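Local coordinates for microtubule-associated protein 1A/1B, light chain 3 (Trypanosoma brucei brucei, PDB 3W1Y) that probably works in autophagy as a ubiquitin-like protein of the ATG8 family, whose members are conjugated to phosphatidylethanolamine in membranes, at residues Leu72-Met82 against Pro106-Ile115; His33-Thr41 against Gly124-Val132. All blocks are in the same frame, centred on the assembly; numbering follows the deposited sequence.

Overall arrangement
Interactions 1 and 2 belong to one ubiquitin-like domain, with centres about 12 Å apart. Interaction 2 is the parallel pairing of strands 33-40 and 126-133 in the middle of the sheet, its centre about 1 Å from the centre of the chain. Interaction 1 lies further out, where the turn after edge strand 68-73 meets the loop before helix 112-119, and is nested in sequence inside the long loop that interaction 2 closes. The two meet at the sheet and at a helix packed on it: Leu72 O lies 2.7 Å from Ile34 N, a probable hydrogen bond, and Phe81 CZ of helix 78-88 packs 3.4 Å from Cys38 SG, on the face that carries Ile36, Cys38 and Val128.

Interaction 1 (Leu72-Met82 against Pro106-Ile115); sequences LPETATVMEFM and PPNSACLGDI
Thr77 and Cys111 form a single beta bridge between two loops, each residue the N-cap of a helix, and four backbone hydrogen bonds fasten the two loops together: Gly113 N to Glu74 O, Leu112 N to Ala76 O (3.0 Å), Val78 N to Ala110 O (2.8 Å) and Met79 N to Asn108 O. Val78, short and branched, packs against Pro106 and the carbonyl of Pro107, at the start of the turn Pro107-Ala110. With CG1 opposite the backbone N (chi1 167°), its CG2 is directed at Ile115 CD1, a tight 3.3 Å contact, and also touches Pro106 CB at 3.9 Å. Leu112 packs beside it: its CD1 reaches Leu72 CB at 3.6 Å and Ala76 CB, while both methyls approach Phe81 CB. Gly113 lets the backbones close in, since its CA sits 3.9 Å from Glu74 CB and a side chain here would collide. Met79, bent at chi2 and chi3, lays CE against Asn108 ND2 at 3.3 Å. Thr77 and Glu80 make a capping box: Thr77 OG1 accepts from Glu80 N, and Glu80 OE2 takes Thr77 N in return, at 2.9 Å, so the N-H groups at the N-terminal end of helix 78-88 are capped. On the sheet side Phe81 meets Phe70 edge-to-face and touches Ile36 and Val128, Leu112 leans on Ile36, and Ile115 packs on Leu126 of strand 126-133.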
ATOM      1  N   LEU A  72     -12.848 -10.443   6.190  1.00 27.79           N
ATOM      2  CA  LEU A  72     -12.690  -9.115   6.772  1.00 27.59           C
ATOM      3  C   LEU A  72     -14.006  -8.367   6.835  1.00 27.44           C
ATOM      4  O   LEU A  72     -14.907  -8.628   6.018  1.00 27.32           O
ATOM      5  CB  LEU A  72     -11.631  -8.320   6.006  1.00 27.86           C
ATOM      6  CG  LEU A  72     -10.187  -8.858   6.052  1.00 29.76           C
ATOM      7  CD1 LEU A  72      -9.237  -7.960   5.261  1.00 30.89           C
ATOM      8  CD2 LEU A  72      -9.671  -9.030   7.524  1.00 30.38           C
ATOM      9  N   PRO A  73     -14.135  -7.430   7.795  1.00 28.02           N
ATOM     10  CA  PRO A  73     -15.404  -6.669   7.884  1.00 28.51           C
ATOM     11  C   PRO A  73     -15.774  -5.934   6.577  1.00 28.74           C
ATOM     12  O   PRO A  73     -14.877  -5.427   5.863  1.00 28.23           O
ATOM     13  CB  PRO A  73     -15.152  -5.675   9.049  1.00 29.34           C
ATOM     14  CG  PRO A  73     -14.027  -6.282   9.883  1.00 29.57           C
ATOM     15  CD  PRO A  73     -13.150  -7.008   8.823  1.00 28.35           C
ATOM     16  N   GLU A  74     -17.068  -5.881   6.259  1.00 29.20           N
ATOM     17  CA  GLU A  74     -17.544  -5.167   5.071  1.00 30.11           C
ATOM     18  C   GLU A  74     -17.198  -3.673   5.133  1.00 31.16           C
ATOM     19  O   GLU A  74     -17.047  -3.018   4.092  1.00 31.37           O
ATOM     20  CB  GLU A  74     -19.058  -5.361   4.871  1.00 30.70           C
ATOM     21  CG  GLU A  74     -19.948  -4.969   6.083  1.00 31.43           C
ATOM     22  CD  GLU A  74     -21.449  -5.231   5.866  1.00 34.02           C
ATOM     23  OE1 GLU A  74     -21.845  -5.906   4.872  1.00 36.74           O
ATOM     24  OE2 GLU A  74     -22.251  -4.779   6.719  1.00 40.40           O
ATOM     25  N   THR A  75     -17.060  -3.160   6.360  1.00 31.76           N
ATOM     26  CA  THR A  75     -16.664  -1.769   6.612  1.00 33.45           C
ATOM     27  C   THR A  75     -15.124  -1.500   6.608  1.00 32.93           C
ATOM     28  O   THR A  75     -14.704  -0.332   6.554  1.00 34.16           O
ATOM     29  CB  THR A  75     -17.271  -1.244   7.934  1.00 34.17           C
ATOM     30  OG1 THR A  75     -16.929  -2.150   8.988  1.00 36.84           O
ATOM     31  CG2 THR A  75     -18.803  -1.146   7.841  1.00 34.18           C
ATOM     32  N   ALA A  76     -14.303  -2.553   6.677  1.00 30.75           N
ATOM     33  CA  ALA A  76     -12.856  -2.414   6.485  1.00 29.81           C
ATOM     34  C   ALA A  76     -12.546  -1.746   5.146  1.00 28.48           C
ATOM     35  O   ALA A  76     -13.242  -1.950   4.174  1.00 27.01           O
ATOM     36  CB  ALA A  76     -12.155  -3.798   6.560  1.00 29.47           C
ATOM     37  N   THR A  77     -11.499  -0.943   5.098  1.00 29.03           N
ATOM     38  CA  THR A  77     -11.056  -0.352   3.823  1.00 28.74           C
ATOM     39  C   THR A  77     -10.054  -1.238   3.080  1.00 28.21           C
ATOM     40  O   THR A  77      -9.497  -2.172   3.660  1.00 26.92           O
ATOM     41  CB  THR A  77     -10.394   0.970   4.049  1.00 29.04           C
ATOM     42  OG1 THR A  77      -9.311   0.769   4.948  1.00 28.75           O
ATOM     43  CG2 THR A  77     -11.385   1.959   4.659  1.00 32.38           C
ATOM     44  N   VAL A  78      -9.824  -0.915   1.797  1.00 28.92           N
ATOM     45  CA  VAL A  78      -8.761  -1.525   1.009  1.00 28.64           C
ATOM     46  C   VAL A  78      -7.412  -1.441   1.730  1.00 29.84           C
ATOM     47  O   VAL A  78      -6.671  -2.413   1.774  1.00 29.88           O
ATOM     48  CB  VAL A  78      -8.687  -0.928  -0.419  1.00 29.09           C
ATOM     49  CG1 VAL A  78      -7.415  -1.319  -1.114  1.00 27.17           C
ATOM     50  CG2 VAL A  78      -9.858  -1.397  -1.255  1.00 28.36           C
ATOM     51  N   MET A  79      -7.102  -0.287   2.313  1.00 31.09           N
ATOM     52  CA  MET A  79      -5.852  -0.126   3.041  1.00 31.94           C
ATOM     53  C   MET A  79      -5.705  -1.136   4.192  1.00 31.38           C
ATOM     54  O   MET A  79      -4.626  -1.700   4.404  1.00 30.60           O
ATOM     55  CB  MET A  79      -5.713   1.341   3.534  1.00 33.37           C
ATOM     56  CG  MET A  79      -4.437   1.618   4.343  1.00 36.40           C
ATOM     57  SD  MET A  79      -2.948   1.405   3.305  1.00 45.79           S
ATOM     58  CE  MET A  79      -2.923   3.027   2.549  1.00 44.97           C
ATOM     59  N   GLU A  80      -6.780  -1.333   4.950  1.00 31.38           N
ATOM     60  CA  GLU A  80      -6.758  -2.278   6.073  1.00 32.36           C
ATOM     61  C   GLU A  80      -6.488  -3.694   5.593  1.00 31.11           C
ATOM     62  O   GLU A  80      -5.674  -4.406   6.177  1.00 31.25           O
ATOM     63  CB  GLU A  80      -8.060  -2.208   6.897  1.00 32.06           C
ATOM     64  CG  GLU A  80      -8.024  -1.097   7.938  1.00 34.71           C
ATOM     65  CD  GLU A  80      -9.401  -0.747   8.531  1.00 35.51           C
ATOM     66  OE1 GLU A  80      -9.517  -0.747   9.781  1.00 38.83           O
ATOM     67  OE2 GLU A  80     -10.349  -0.443   7.766  1.00 34.94           O
ATOM     68  N   PHE A  81      -7.173  -4.090   4.523  1.00 30.45           N
ATOM     69  CA  PHE A  81      -6.887  -5.345   3.843  1.00 29.95           C
ATOM     70  C   PHE A  81      -5.420  -5.457   3.451  1.00 29.65           C
ATOM     71  O   PHE A  81      -4.783  -6.473   3.717  1.00 29.18           O
ATOM     72  CB  PHE A  81      -7.790  -5.502   2.609  1.00 29.80           C
ATOM     73  CG  PHE A  81      -7.368  -6.599   1.677  1.00 29.56           C
ATOM     74  CD1 PHE A  81      -7.161  -7.883   2.129  1.00 28.46           C
ATOM     75  CD2 PHE A  81      -7.200  -6.340   0.327  1.00 33.92           C
ATOM     76  CE1 PHE A  81      -6.771  -8.877   1.270  1.00 29.43           C
ATOM     77  CE2 PHE A  81      -6.815  -7.359  -0.550  1.00 32.91           C
ATOM     78  CZ  PHE A  81      -6.596  -8.613  -0.068  1.00 29.53           C
ATOM     79  N   MET A  82      -4.889  -4.418   2.831  1.00 30.10           N
ATOM     80  CA  MET A  82      -3.509  -4.434   2.398  1.00 33.08           C
ATOM     81  C   MET A  82      -2.525  -4.562   3.554  1.00 32.60           C
ATOM     82  O   MET A  82      -1.509  -5.247   3.429  1.00 32.97           O
ATOM     83  CB  MET A  82      -3.196  -3.201   1.581  1.00 32.73           C
ATOM     84  CG  MET A  82      -3.519  -3.319   0.118  1.00 34.02           C
ATOM     85  SD  MET A  82      -3.479  -1.637  -0.508  1.00 40.01           S
ATOM     86  CE  MET A  82      -1.712  -1.385  -0.611  1.00 39.89           C
ATOM     87  N   PRO A 106      -7.814  -0.881  -6.715  1.00 36.26           N
ATOM     88  CA  PRO A 106      -8.870  -0.153  -6.015  1.00 35.66           C
ATOM     89  C   PRO A 106      -8.331   1.027  -5.175  1.00 35.65           C
ATOM     90  O   PRO A 106      -7.174   1.004  -4.745  1.00 34.56           O
ATOM     91  CB  PRO A 106      -9.493  -1.223  -5.122  1.00 34.87           C
ATOM     92  CG  PRO A 106      -8.352  -2.194  -4.859  1.00 35.28           C
ATOM     93  CD  PRO A 106      -7.536  -2.199  -6.109  1.00 34.96           C
ATOM     94  N   PRO A 107      -9.161   2.075  -4.978  1.00 36.07           N
ATOM     95  CA  PRO A 107      -8.759   3.171  -4.087  1.00 36.00           C
ATOM     96  C   PRO A 107      -8.590   2.636  -2.654  1.00 34.72           C
ATOM     97  O   PRO A 107      -9.377   1.782  -2.218  1.00 33.26           O
ATOM     98  CB  PRO A 107      -9.948   4.158  -4.149  1.00 36.43           C
ATOM     99  CG  PRO A 107     -10.795   3.729  -5.312  1.00 37.06           C
ATOM    100  CD  PRO A 107     -10.501   2.280  -5.571  1.00 36.53           C
ATOM    101  N   ASN A 108      -7.573   3.141  -1.958  1.00 34.51           N
ATOM    102  CA  ASN A 108      -7.262   2.763  -0.570  1.00 35.44           C
ATOM    103  C   ASN A 108      -8.357   2.945   0.473  1.00 35.59           C
ATOM    104  O   ASN A 108      -8.402   2.189   1.459  1.00 35.34           O
ATOM    105  CB  ASN A 108      -6.013   3.491  -0.093  1.00 35.95           C
ATOM    106  CG  ASN A 108      -4.780   2.900  -0.680  1.00 37.34           C
ATOM    107  OD1 ASN A 108      -4.824   1.779  -1.185  1.00 37.99           O
ATOM    108  ND2 ASN A 108      -3.679   3.635  -0.645  1.00 36.77           N
ATOM    109  N   SER A 109      -9.224   3.937   0.243  1.00 36.22           N
ATOM    110  CA  SER A 109     -10.318   4.267   1.156  1.00 36.23           C
ATOM    111  C   SER A 109     -11.607   3.580   0.792  1.00 35.44           C
ATOM    112  O   SER A 109     -12.596   3.771   1.462  1.00 36.63           O
ATOM    113  CB  SER A 109     -10.549   5.777   1.190  1.00 37.90           C
ATOM    114  OG  SER A 109     -10.894   6.278  -0.104  1.00 39.71           O
ATOM    115  N   ALA A 110     -11.622   2.796  -0.278  1.00 34.61           N
ATOM    116  CA  ALA A 110     -12.821   2.030  -0.624  1.00 34.22           C
ATOM    117  C   ALA A 110     -13.103   0.957   0.440  1.00 33.80           C
ATOM    118  O   ALA A 110     -12.174   0.404   1.023  1.00 33.62           O
ATOM    119  CB  ALA A 110     -12.675   1.406  -2.014  1.00 33.57           C
ATOM    120  N   CYS A 111     -14.379   0.692   0.708  1.00 33.90           N
ATOM    121  CA  CYS A 111     -14.782  -0.392   1.587  1.00 34.65           C
ATOM    122  C   CYS A 111     -14.856  -1.714   0.841  1.00 32.67           C
ATOM    123  O   CYS A 111     -15.403  -1.783  -0.257  1.00 32.29           O
ATOM    124  CB  CYS A 111     -16.163  -0.089   2.166  1.00 35.59           C
ATOM    125  SG  CYS A 111     -16.040   1.236   3.339  1.00 44.88           S
ATOM    126  N   LEU A 112     -14.355  -2.761   1.480  1.00 31.73           N
ATOM    127  CA  LEU A 112     -14.442  -4.143   0.976  1.00 30.87           C
ATOM    128  C   LEU A 112     -15.869  -4.549   0.613  1.00 30.42           C
ATOM    129  O   LEU A 112     -16.080  -5.197  -0.412  1.00 30.37           O
ATOM    130  CB  LEU A 112     -13.870  -5.132   2.003  1.00 30.24           C
ATOM    131  CG  LEU A 112     -12.432  -4.839   2.420  1.00 33.31           C
ATOM    132  CD1 LEU A 112     -11.823  -5.892   3.364  1.00 32.97           C
ATOM    133  CD2 LEU A 112     -11.562  -4.655   1.175  1.00 33.50           C
ATOM    134  N   GLY A 113     -16.842  -4.182   1.449  1.00 30.09           N
ATOM    135  CA  GLY A 113     -18.256  -4.476   1.162  1.00 30.14           C
ATOM    136  C   GLY A 113     -18.759  -3.842  -0.124  1.00 30.59           C
ATOM    137  O   GLY A 113     -19.540  -4.441  -0.850  1.00 30.68           O
ATOM    138  N   ASP A 114     -18.299  -2.632  -0.441  1.00 31.46           N
ATOM    139  CA  ASP A 114     -18.701  -2.009  -1.707  1.00 31.87           C
ATOM    140  C   ASP A 114     -18.044  -2.713  -2.884  1.00 31.38           C
ATOM    141  O   ASP A 114     -18.668  -2.908  -3.914  1.00 32.05           O
ATOM    142  CB  ASP A 114     -18.413  -0.502  -1.718  1.00 32.59           C
ATOM    143  CG  ASP A 114     -19.324   0.273  -0.755  1.00 35.47           C
ATOM    144  OD1 ASP A 114     -20.541  -0.039  -0.686  1.00 37.24           O
ATOM    145  OD2 ASP A 114     -18.827   1.203  -0.082  1.00 38.37           O
ATOM    146  N   ILE A 115     -16.792  -3.122  -2.724  1.00 30.11           N
ATOM    147  CA  ILE A 115     -16.078  -3.824  -3.804  1.00 30.19           C
ATOM    148  C   ILE A 115     -16.694  -5.202  -4.008  1.00 29.92           C
ATOM    149  O   ILE A 115     -16.895  -5.652  -5.140  1.00 30.09           O
ATOM    150  CB  ILE A 115     -14.564  -3.938  -3.473  1.00 29.91           C
ATOM    151  CG1 ILE A 115     -13.962  -2.521  -3.336  1.00 30.51           C
ATOM    152  CG2 ILE A 115     -13.828  -4.792  -4.506  1.00 28.85           C
ATOM    153  CD1 ILE A 115     -12.565  -2.505  -2.782  1.00 30.27           C
TER

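Interaction 2 (His33-Thr41 against Gly124-Val132); sequences HIPILCEPT and GFLYVSYGV
Pro35 O receives Leu126 N in a nearly straight hydrogen bond (2.8 Å, 177° at the hydrogen), the first of six that join segments 33-41 and 124-132, whose strands form the parallel central pair of the ubiquitin-like beta-grasp fold. The bonds run on through Leu37, Val128 and Glu39 to Tyr130 and Thr41, the last just beyond strand 33-40. Both N-H and C=O of Leu37 and Glu39 point across to the partner strand, and the strand axes are turned 36° from parallel. A proline can hold position 35, which needs to offer only its carbonyl here. The same carbonyl oxygens also receive CA-H...O contacts, among them Cys38 CA to Val128 O at 3.1 Å.

Apolar packing differs on the two faces. Ile36, Cys38, Leu126 and Val128 lie on one, where Ile36 CG2 meets Val128 CG2 at 3.8 Å and where Phe81 of helix 78-88 covers Ile36, Cys38 and Val128. Leu37 is on the other, with CG opposite its backbone N and 3.7 Å from Tyr127 CE2, while its CB touches Phe125 CD2. Phe125 and Tyr127 are covered in turn by helix 16-29.

Polar ends find partners beyond the pair: Glu39 OE1 and OE2 accept from the backbone N-H groups of Arg9 and Tyr10, Tyr127 OH bonds Asp123, and Ser129 OG bonds Tyr8 OH. Tyr130, its OH bonded to Asp66 O, presents one ring face to Pro40 in a CH-pi contact, with Pro40 CA 4.1 Å from the Tyr130 ring centroid and 14° off the ring normal.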
ATOM      1  N   HIS A  33     -19.086  -9.976   6.964  1.00 28.24           N
ATOM      2  CA  HIS A  33     -17.705 -10.129   6.570  1.00 27.69           C
ATOM      3  C   HIS A  33     -17.571 -10.573   5.114  1.00 26.92           C
ATOM      4  O   HIS A  33     -18.441 -11.220   4.552  1.00 26.73           O
ATOM      5  CB  HIS A  33     -16.928 -11.055   7.530  1.00 27.73           C
ATOM      6  CG  HIS A  33     -16.760 -10.483   8.916  1.00 27.69           C
ATOM      7  ND1 HIS A  33     -15.530 -10.305   9.513  1.00 28.01           N
ATOM      8  CD2 HIS A  33     -17.673 -10.020   9.799  1.00 28.02           C
ATOM      9  CE1 HIS A  33     -15.695  -9.766  10.708  1.00 28.76           C
ATOM     10  NE2 HIS A  33     -16.988  -9.576  10.902  1.00 29.23           N
ATOM     11  N   ILE A  34     -16.444 -10.204   4.522  1.00 26.74           N
ATOM     12  CA  ILE A  34     -16.159 -10.443   3.120  1.00 25.48           C
ATOM     13  C   ILE A  34     -15.097 -11.540   3.043  1.00 24.93           C
ATOM     14  O   ILE A  34     -14.003 -11.384   3.587  1.00 23.96           O
ATOM     15  CB  ILE A  34     -15.653  -9.126   2.451  1.00 25.90           C
ATOM     16  CG1 ILE A  34     -16.631  -7.949   2.734  1.00 25.24           C
ATOM     17  CG2 ILE A  34     -15.314  -9.341   0.932  1.00 25.33           C
ATOM     18  CD1 ILE A  34     -18.126  -8.167   2.227  1.00 23.43           C
ATOM     19  N   PRO A  35     -15.430 -12.672   2.389  1.00 25.38           N
ATOM     20  CA  PRO A  35     -14.401 -13.694   2.120  1.00 24.57           C
ATOM     21  C   PRO A  35     -13.559 -13.348   0.892  1.00 23.95           C
ATOM     22  O   PRO A  35     -14.086 -13.098  -0.189  1.00 24.32           O
ATOM     23  CB  PRO A  35     -15.203 -14.980   1.921  1.00 25.17           C
ATOM     24  CG  PRO A  35     -16.593 -14.509   1.488  1.00 26.19           C
ATOM     25  CD  PRO A  35     -16.783 -13.081   1.949  1.00 25.23           C
ATOM     26  N   ILE A  36     -12.242 -13.357   1.081  1.00 23.11           N
ATOM     27  CA  ILE A  36     -11.299 -12.875   0.118  1.00 22.88           C
ATOM     28  C   ILE A  36     -10.274 -13.973  -0.174  1.00 23.44           C
ATOM     29  O   ILE A  36      -9.728 -14.596   0.740  1.00 22.17           O
ATOM     30  CB  ILE A  36     -10.585 -11.610   0.646  1.00 23.08           C
ATOM     31  CG1 ILE A  36     -11.610 -10.541   1.030  1.00 22.27           C
ATOM     32  CG2 ILE A  36      -9.536 -11.069  -0.371  1.00 23.33           C
ATOM     33  CD1 ILE A  36     -11.013  -9.355   1.823  1.00 22.04           C
ATOM     34  N   LEU A  37     -10.039 -14.219  -1.461  1.00 23.65           N
ATOM     35  CA  LEU A  37      -9.043 -15.192  -1.874  1.00 24.15           C
ATOM     36  C   LEU A  37      -7.958 -14.424  -2.624  1.00 25.04           C
ATOM     37  O   LEU A  37      -8.257 -13.828  -3.651  1.00 24.28           O
ATOM     38  CB  LEU A  37      -9.725 -16.266  -2.752  1.00 24.58           C
ATOM     39  CG  LEU A  37      -9.001 -17.563  -3.153  1.00 22.82           C
ATOM     40  CD1 LEU A  37      -7.796 -17.241  -4.029  1.00 20.57           C
ATOM     41  CD2 LEU A  37      -8.598 -18.354  -1.940  1.00 19.85           C
ATOM     42  N   CYS A  38      -6.732 -14.365  -2.076  1.00 26.33           N
ATOM     43  CA  CYS A  38      -5.603 -13.678  -2.752  1.00 28.43           C
ATOM     44  C   CYS A  38      -4.585 -14.631  -3.283  1.00 28.33           C
ATOM     45  O   CYS A  38      -4.183 -15.546  -2.577  1.00 29.01           O
ATOM     46  CB  CYS A  38      -4.836 -12.696  -1.850  1.00 28.86           C
ATOM     47  SG  CYS A  38      -5.853 -11.823  -0.828  1.00 36.48           S
ATOM     48  N   GLU A  39      -4.176 -14.394  -4.525  1.00 28.88           N
ATOM     49  CA  GLU A  39      -3.125 -15.144  -5.174  1.00 30.35           C
ATOM     50  C   GLU A  39      -2.152 -14.169  -5.819  1.00 31.33           C
ATOM     51  O   GLU A  39      -2.551 -13.072  -6.209  1.00 29.94           O
ATOM     52  CB  GLU A  39      -3.676 -16.074  -6.256  1.00 30.58           C
ATOM     53  CG  GLU A  39      -4.551 -17.192  -5.714  1.00 31.12           C
ATOM     54  CD  GLU A  39      -5.018 -18.140  -6.811  1.00 31.13           C
ATOM     55  OE1 GLU A  39      -4.801 -17.891  -8.009  1.00 34.16           O
ATOM     56  OE2 GLU A  39      -5.629 -19.144  -6.480  1.00 33.38           O
ATOM     57  N   PRO A  40      -0.884 -14.586  -5.956  1.00 32.61           N
ATOM     58  CA  PRO A  40       0.102 -13.734  -6.627  1.00 34.89           C
ATOM     59  C   PRO A  40      -0.319 -13.388  -8.067  1.00 37.22           C
ATOM     60  O   PRO A  40      -0.983 -14.179  -8.740  1.00 36.56           O
ATOM     61  CB  PRO A  40       1.390 -14.560  -6.618  1.00 34.54           C
ATOM     62  CG  PRO A  40       1.163 -15.670  -5.666  1.00 35.53           C
ATOM     63  CD  PRO A  40      -0.330 -15.883  -5.532  1.00 32.89           C
ATOM     64  N   THR A  41       0.027 -12.190  -8.514  1.00 40.45           N
ATOM     65  CA  THR A  41      -0.222 -11.820  -9.904  1.00 45.48           C
ATOM     66  C   THR A  41       0.472 -12.865 -10.807  1.00 48.38           C
ATOM     67  O   THR A  41      -0.035 -13.197 -11.890  1.00 50.45           O
ATOM     68  CB  THR A  41       0.260 -10.368 -10.204  1.00 45.92           C
ATOM     69  OG1 THR A  41      -0.629  -9.417  -9.600  1.00 47.24           O
ATOM     70  CG2 THR A  41       0.268 -10.119 -11.668  1.00 49.09           C
ATOM     71  N   GLY A 124     -18.920 -16.810  -4.396  1.00 26.84           N
ATOM     72  CA  GLY A 124     -18.980 -16.100  -3.126  1.00 26.67           C
ATOM     73  C   GLY A 124     -17.705 -15.391  -2.685  1.00 25.83           C
ATOM     74  O   GLY A 124     -17.771 -14.523  -1.818  1.00 26.10           O
ATOM     75  N   PHE A 125     -16.555 -15.758  -3.245  1.00 25.23           N
ATOM     76  CA  PHE A 125     -15.288 -15.112  -2.865  1.00 24.52           C
ATOM     77  C   PHE A 125     -15.112 -13.817  -3.634  1.00 24.64           C
ATOM     78  O   PHE A 125     -15.586 -13.697  -4.774  1.00 24.42           O
ATOM     79  CB  PHE A 125     -14.052 -15.971  -3.200  1.00 24.56           C
ATOM     80  CG  PHE A 125     -13.732 -17.047  -2.190  1.00 23.21           C
ATOM     81  CD1 PHE A 125     -14.016 -18.383  -2.479  1.00 23.39           C
ATOM     82  CD2 PHE A 125     -13.085 -16.737  -0.996  1.00 21.82           C
ATOM     83  CE1 PHE A 125     -13.701 -19.406  -1.563  1.00 23.04           C
ATOM     84  CE2 PHE A 125     -12.765 -17.740  -0.082  1.00 23.10           C
ATOM     85  CZ  PHE A 125     -13.089 -19.083  -0.372  1.00 22.54           C
ATOM     86  N   LEU A 126     -14.418 -12.867  -2.998  1.00 23.85           N
ATOM     87  CA  LEU A 126     -13.796 -11.747  -3.703  1.00 23.60           C
ATOM     88  C   LEU A 126     -12.356 -12.180  -4.051  1.00 23.52           C
ATOM     89  O   LEU A 126     -11.563 -12.436  -3.145  1.00 22.30           O
ATOM     90  CB  LEU A 126     -13.767 -10.506  -2.807  1.00 22.86           C
ATOM     91  CG  LEU A 126     -13.143  -9.278  -3.443  1.00 23.68           C
ATOM     92  CD1 LEU A 126     -13.863  -8.914  -4.756  1.00 22.22           C
ATOM     93  CD2 LEU A 126     -13.114  -8.109  -2.453  1.00 23.32           C
ATOM     94  N   TYR A 127     -12.066 -12.320  -5.350  1.00 23.86           N
ATOM     95  CA  TYR A 127     -10.756 -12.723  -5.828  1.00 24.17           C
ATOM     96  C   TYR A 127      -9.839 -11.513  -5.998  1.00 25.12           C
ATOM     97  O   TYR A 127     -10.245 -10.498  -6.555  1.00 25.37           O
ATOM     98  CB  TYR A 127     -10.894 -13.515  -7.131  1.00 24.66           C
ATOM     99  CG  TYR A 127     -11.339 -14.941  -6.855  1.00 24.48           C
ATOM    100  CD1 TYR A 127     -12.684 -15.262  -6.773  1.00 22.79           C
ATOM    101  CD2 TYR A 127     -10.398 -15.951  -6.630  1.00 23.30           C
ATOM    102  CE1 TYR A 127     -13.096 -16.557  -6.488  1.00 24.52           C
ATOM    103  CE2 TYR A 127     -10.791 -17.244  -6.356  1.00 23.34           C
ATOM    104  CZ  TYR A 127     -12.146 -17.547  -6.284  1.00 24.46           C
ATOM    105  OH  TYR A 127     -12.549 -18.836  -6.006  1.00 23.18           O
ATOM    106  N   VAL A 128      -8.614 -11.625  -5.492  1.00 25.50           N
ATOM    107  CA  VAL A 128      -7.664 -10.532  -5.498  1.00 26.63           C
ATOM    108  C   VAL A 128      -6.275 -11.066  -5.912  1.00 28.29           C
ATOM    109  O   VAL A 128      -5.813 -12.115  -5.413  1.00 28.02           O
ATOM    110  CB  VAL A 128      -7.583  -9.829  -4.109  1.00 26.22           C
ATOM    111  CG1 VAL A 128      -6.495  -8.774  -4.091  1.00 26.52           C
ATOM    112  CG2 VAL A 128      -8.938  -9.231  -3.686  1.00 26.14           C
ATOM    113  N   SER A 129      -5.634 -10.351  -6.841  1.00 28.54           N
ATOM    114  CA  SER A 129      -4.253 -10.583  -7.198  1.00 29.26           C
ATOM    115  C   SER A 129      -3.401  -9.606  -6.424  1.00 29.46           C
ATOM    116  O   SER A 129      -3.737  -8.427  -6.299  1.00 28.89           O
ATOM    117  CB  SER A 129      -4.017 -10.347  -8.683  1.00 30.02           C
ATOM    118  OG  SER A 129      -4.905 -11.124  -9.448  1.00 31.85           O
ATOM    119  N   TYR A 130      -2.282 -10.103  -5.925  1.00 29.62           N
ATOM    120  CA  TYR A 130      -1.339  -9.248  -5.265  1.00 31.24           C
ATOM    121  C   TYR A 130       0.056  -9.378  -5.881  1.00 32.51           C
ATOM    122  O   TYR A 130       0.488 -10.471  -6.294  1.00 32.81           O
ATOM    123  CB  TYR A 130      -1.334  -9.523  -3.750  1.00 29.91           C
ATOM    124  CG  TYR A 130      -0.679 -10.820  -3.324  1.00 30.18           C
ATOM    125  CD1 TYR A 130       0.691 -10.887  -3.007  1.00 31.20           C
ATOM    126  CD2 TYR A 130      -1.434 -11.980  -3.203  1.00 28.73           C
ATOM    127  CE1 TYR A 130       1.281 -12.099  -2.605  1.00 30.17           C
ATOM    128  CE2 TYR A 130      -0.877 -13.152  -2.791  1.00 28.68           C
ATOM    129  CZ  TYR A 130       0.475 -13.225  -2.492  1.00 30.43           C
ATOM    130  OH  TYR A 130       0.977 -14.445  -2.076  1.00 29.84           O
ATOM    131  N   GLY A 131       0.749  -8.255  -5.948  1.00 34.13           N
ATOM    132  CA  GLY A 131       2.170  -8.261  -6.274  1.00 36.50           C
ATOM    133  C   GLY A 131       2.953  -7.632  -5.137  1.00 38.07           C
ATOM    134  O   GLY A 131       2.495  -6.685  -4.507  1.00 38.33           O
ATOM    135  N   VAL A 132       4.129  -8.171  -4.860  1.00 39.66           N
ATOM    136  CA  VAL A 132       5.037  -7.587  -3.888  1.00 41.27           C
ATOM    137  C   VAL A 132       6.149  -6.875  -4.654  1.00 43.70           C
ATOM    138  O   VAL A 132       6.730  -7.437  -5.582  1.00 43.73           O
ATOM    139  CB  VAL A 132       5.627  -8.676  -2.975  1.00 40.82           C
ATOM    140  CG1 VAL A 132       6.774  -8.136  -2.118  1.00 40.53           C
ATOM    141  CG2 VAL A 132       4.532  -9.304  -2.109  1.00 39.47           C
TER